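Long-range contact in putative dehydrogenase (Pseudomonas fluorescens, PDB 6UUG), which is the methanesulfinate monooxygenase MsuC, the flavin-dependent oxygenase of a two-component system in bacterial sulfur assimilation: residues N210-R214 / R381-Q386. Sequence-based numbering, arbitrary orientation.
Sequences NIGQR and RNLRTQ
Arg-381 meets the loop end-on: its NH1 donates to Ile-211 O at 2.7 Å, with the oxygen close to the guanidinium plane and a C=O...N angle of 175°. A bend at chi3 (-81°) turns the guanidinium back to this carbonyl. Next on the helix, Asn-382 OD1 accepts from Gln-213 N at 2.9 Å; the N-H points almost straight at it (164°) but from above the amide plane. A water bonded to both Asn-382 OD1 and Arg-214 N bridges the segments again. A beta carbon on Gly-212 would point into the helix and collide with Arg-381 O and Thr-385 OG1. Gln-213 CG packs 3.3 Å from Gln-386 CG, the two side chains crossing nearly at right angles, while Thr-385 CG2 abuts Asn-210 OD1 at 3.1 Å. That OD1 also closes an Asx turn onto Gly-212 N, and Asn-210 ND2 hydrogen-bonds Thr-370 OG1 of the second subunit. Farther out, Asp-51 and Asp-377 of the same subunit form salt bridges with Arg-381 NH2 and NE. A leucine in place of Arg-381 would probably leave both carboxylates without this partner and Ile-211 O without its NH1 donor. Thus the 202-204/221-228 loop docks on helix 378-386, joining beta and C-terminal helical domains of an acyl-CoA dehydrogenase fold.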
ATOM      1  N   ASN A 210      -2.227 -29.157  -7.193  1.00 59.25           N
ATOM      2  CA  ASN A 210      -1.874 -27.755  -7.021  1.00 55.04           C
ATOM      3  C   ASN A 210      -2.534 -27.233  -5.750  1.00 45.23           C
ATOM      4  O   ASN A 210      -3.482 -27.835  -5.241  1.00 46.44           O
ATOM      5  CB  ASN A 210      -2.307 -26.958  -8.253  1.00 50.04           C
ATOM      6  CG  ASN A 210      -1.633 -25.616  -8.348  1.00 52.33           C
ATOM      7  OD1 ASN A 210      -1.975 -24.695  -7.609  1.00 48.96           O
ATOM      8  ND2 ASN A 210      -0.683 -25.484  -9.278  1.00 46.29           N
ATOM      9  N   ILE A 211      -2.017 -26.115  -5.217  1.00 44.46           N
ATOM     10  CA  ILE A 211      -2.589 -25.593  -3.973  1.00 42.44           C
ATOM     11  C   ILE A 211      -3.942 -24.939  -4.222  1.00 38.12           C
ATOM     12  O   ILE A 211      -4.768 -24.845  -3.304  1.00 41.76           O
ATOM     13  CB  ILE A 211      -1.630 -24.615  -3.264  1.00 43.64           C
ATOM     14  CG1 ILE A 211      -1.357 -23.393  -4.150  1.00 49.87           C
ATOM     15  CG2 ILE A 211      -0.351 -25.342  -2.834  1.00 41.42           C
ATOM     16  CD1 ILE A 211      -1.128 -22.100  -3.380  1.00 47.80           C
ATOM     17  N   GLY A 212      -4.194 -24.471  -5.454  1.00 41.53           N
ATOM     18  CA  GLY A 212      -5.481 -23.923  -5.819  1.00 40.61           C
ATOM     19  C   GLY A 212      -5.958 -24.524  -7.131  1.00 39.28           C
ATOM     20  O   GLY A 212      -5.233 -25.271  -7.795  1.00 40.08           O
ATOM     21  N   GLN A 213      -7.195 -24.172  -7.502  1.00 40.08           N
ATOM     22  CA  GLN A 213      -7.815 -24.694  -8.726  1.00 40.90           C
ATOM     23  C   GLN A 213      -7.765 -26.218  -8.768  1.00 41.94           C
ATOM     24  O   GLN A 213      -7.449 -26.821  -9.799  1.00 42.39           O
ATOM     25  CB  GLN A 213      -7.150 -24.104  -9.972  1.00 43.28           C
ATOM     26  CG  GLN A 213      -7.321 -22.607 -10.117  1.00 43.00           C
ATOM     27  CD  GLN A 213      -8.779 -22.180 -10.110  1.00 43.47           C
ATOM     28  OE1 GLN A 213      -9.361 -21.947  -9.052  1.00 42.80           O
ATOM     29  NE2 GLN A 213      -9.378 -22.077 -11.298  1.00 41.28           N
ATOM     30  N   ARG A 214      -8.093 -26.849  -7.641  1.00 38.76           N
ATOM     31  CA  ARG A 214      -7.759 -28.255  -7.433  1.00 41.48           C
ATOM     32  C   ARG A 214      -8.682 -29.224  -8.165  1.00 45.40           C
ATOM     33  O   ARG A 214      -8.479 -30.439  -8.053  1.00 45.73           O
ATOM     34  CB  ARG A 214      -7.753 -28.570  -5.934  1.00 43.54           C
ATOM     35  CG  ARG A 214      -6.612 -27.861  -5.202  1.00 45.09           C
ATOM     36  CD  ARG A 214      -6.552 -28.182  -3.709  1.00 45.68           C
ATOM     37  NE  ARG A 214      -6.755 -29.600  -3.415  1.00 50.40           N
ATOM     38  CZ  ARG A 214      -5.845 -30.558  -3.598  1.00 57.97           C
ATOM     39  NH1 ARG A 214      -4.648 -30.271  -4.098  1.00 53.34           N
ATOM     40  NH2 ARG A 214      -6.141 -31.818  -3.290  1.00 55.42           N
ATOM     41  N   ARG A 381      -6.161 -19.013  -1.943  1.00 27.90           N
ATOM     42  CA  ARG A 381      -5.297 -19.974  -2.640  1.00 30.32           C
ATOM     43  C   ARG A 381      -5.642 -20.074  -4.120  1.00 32.34           C
ATOM     44  O   ARG A 381      -4.749 -20.181  -4.973  1.00 32.64           O
ATOM     45  CB  ARG A 381      -5.409 -21.363  -2.010  1.00 31.79           C
ATOM     46  CG  ARG A 381      -4.691 -21.500  -0.698  1.00 36.90           C
ATOM     47  CD  ARG A 381      -4.705 -22.960  -0.264  1.00 35.21           C
ATOM     48  NE  ARG A 381      -5.967 -23.347   0.358  1.00 33.69           N
ATOM     49  CZ  ARG A 381      -6.910 -24.100  -0.205  1.00 38.48           C
ATOM     50  NH1 ARG A 381      -6.773 -24.568  -1.445  1.00 36.43           N
ATOM     51  NH2 ARG A 381      -8.004 -24.395   0.486  1.00 37.05           N
ATOM     52  N   ASN A 382      -6.935 -20.099  -4.433  1.00 26.93           N
ATOM     53  CA  ASN A 382      -7.357 -20.181  -5.828  1.00 28.97           C
ATOM     54  C   ASN A 382      -6.900 -18.954  -6.604  1.00 29.05           C
ATOM     55  O   ASN A 382      -6.374 -19.060  -7.718  1.00 29.71           O
ATOM     56  CB  ASN A 382      -8.881 -20.321  -5.894  1.00 29.41           C
ATOM     57  CG  ASN A 382      -9.361 -21.685  -5.431  1.00 36.13           C
ATOM     58  OD1 ASN A 382      -8.596 -22.647  -5.422  1.00 37.92           O
ATOM     59  ND2 ASN A 382     -10.636 -21.773  -5.056  1.00 38.01           N
ATOM     60  N   LEU A 383      -7.117 -17.773  -6.039  1.00 27.41           N
ATOM     61  CA  LEU A 383      -6.737 -16.561  -6.747  1.00 26.47           C
ATOM     62  C   LEU A 383      -5.223 -16.412  -6.794  1.00 27.54           C
ATOM     63  O   LEU A 383      -4.672 -15.979  -7.806  1.00 27.72           O
ATOM     64  CB  LEU A 383      -7.391 -15.348  -6.083  1.00 28.38           C
ATOM     65  CG  LEU A 383      -7.339 -14.016  -6.813  1.00 33.64           C
ATOM     66  CD1 LEU A 383      -7.904 -14.159  -8.213  1.00 31.37           C
ATOM     67  CD2 LEU A 383      -8.141 -12.991  -6.010  1.00 33.18           C
ATOM     68  N   ARG A 384      -4.525 -16.783  -5.718  1.00 27.32           N
ATOM     69  CA  ARG A 384      -3.065 -16.706  -5.751  1.00 26.33           C
ATOM     70  C   ARG A 384      -2.489 -17.555  -6.872  1.00 27.91           C
ATOM     71  O   ARG A 384      -1.524 -17.148  -7.532  1.00 30.54           O
ATOM     72  CB  ARG A 384      -2.469 -17.162  -4.407  1.00 25.64           C
ATOM     73  CG  ARG A 384      -0.922 -17.244  -4.357  1.00 28.21           C
ATOM     74  CD  ARG A 384      -0.264 -15.864  -4.335  1.00 27.39           C
ATOM     75  NE  ARG A 384      -0.350 -15.213  -5.650  1.00 28.34           N
ATOM     76  CZ  ARG A 384       0.100 -13.999  -5.941  1.00 25.90           C
ATOM     77  NH1 ARG A 384      -0.109 -13.489  -7.167  1.00 27.50           N
ATOM     78  NH2 ARG A 384       0.741 -13.278  -5.024  1.00 27.83           N
ATOM     79  N   THR A 385      -3.032 -18.759  -7.064  1.00 27.38           N
ATOM     80  CA  THR A 385      -2.530 -19.665  -8.094  1.00 27.37           C
ATOM     81  C   THR A 385      -2.791 -19.103  -9.487  1.00 32.45           C
ATOM     82  O   THR A 385      -1.907 -19.101 -10.355  1.00 34.44           O
ATOM     83  CB  THR A 385      -3.204 -21.041  -7.950  1.00 38.13           C
ATOM     84  OG1 THR A 385      -2.971 -21.568  -6.638  1.00 41.59           O
ATOM     85  CG2 THR A 385      -2.659 -22.011  -8.981  1.00 44.72           C
ATOM     86  N   GLN A 386      -4.002 -18.624  -9.720  1.00 31.21           N
ATOM     87  CA  GLN A 386      -4.388 -18.272 -11.083  1.00 36.00           C
ATOM     88  C   GLN A 386      -3.872 -16.910 -11.528  1.00 38.79           C
ATOM     89  O   GLN A 386      -3.862 -16.632 -12.733  1.00 36.57           O
ATOM     90  CB  GLN A 386      -5.903 -18.307 -11.223  1.00 35.29           C
ATOM     91  CG  GLN A 386      -6.453 -19.697 -11.483  1.00 46.87           C
ATOM     92  CD  GLN A 386      -5.701 -20.443 -12.605  1.00 45.65           C
ATOM     93  OE1 GLN A 386      -5.329 -21.609 -12.453  1.00 59.52           O
ATOM     94  NE2 GLN A 386      -5.472 -19.764 -13.723  1.00 53.06           N
TER
HETATM   95  O   HOH W   1      -8.907 -25.435  -5.152  1.00 43.48           O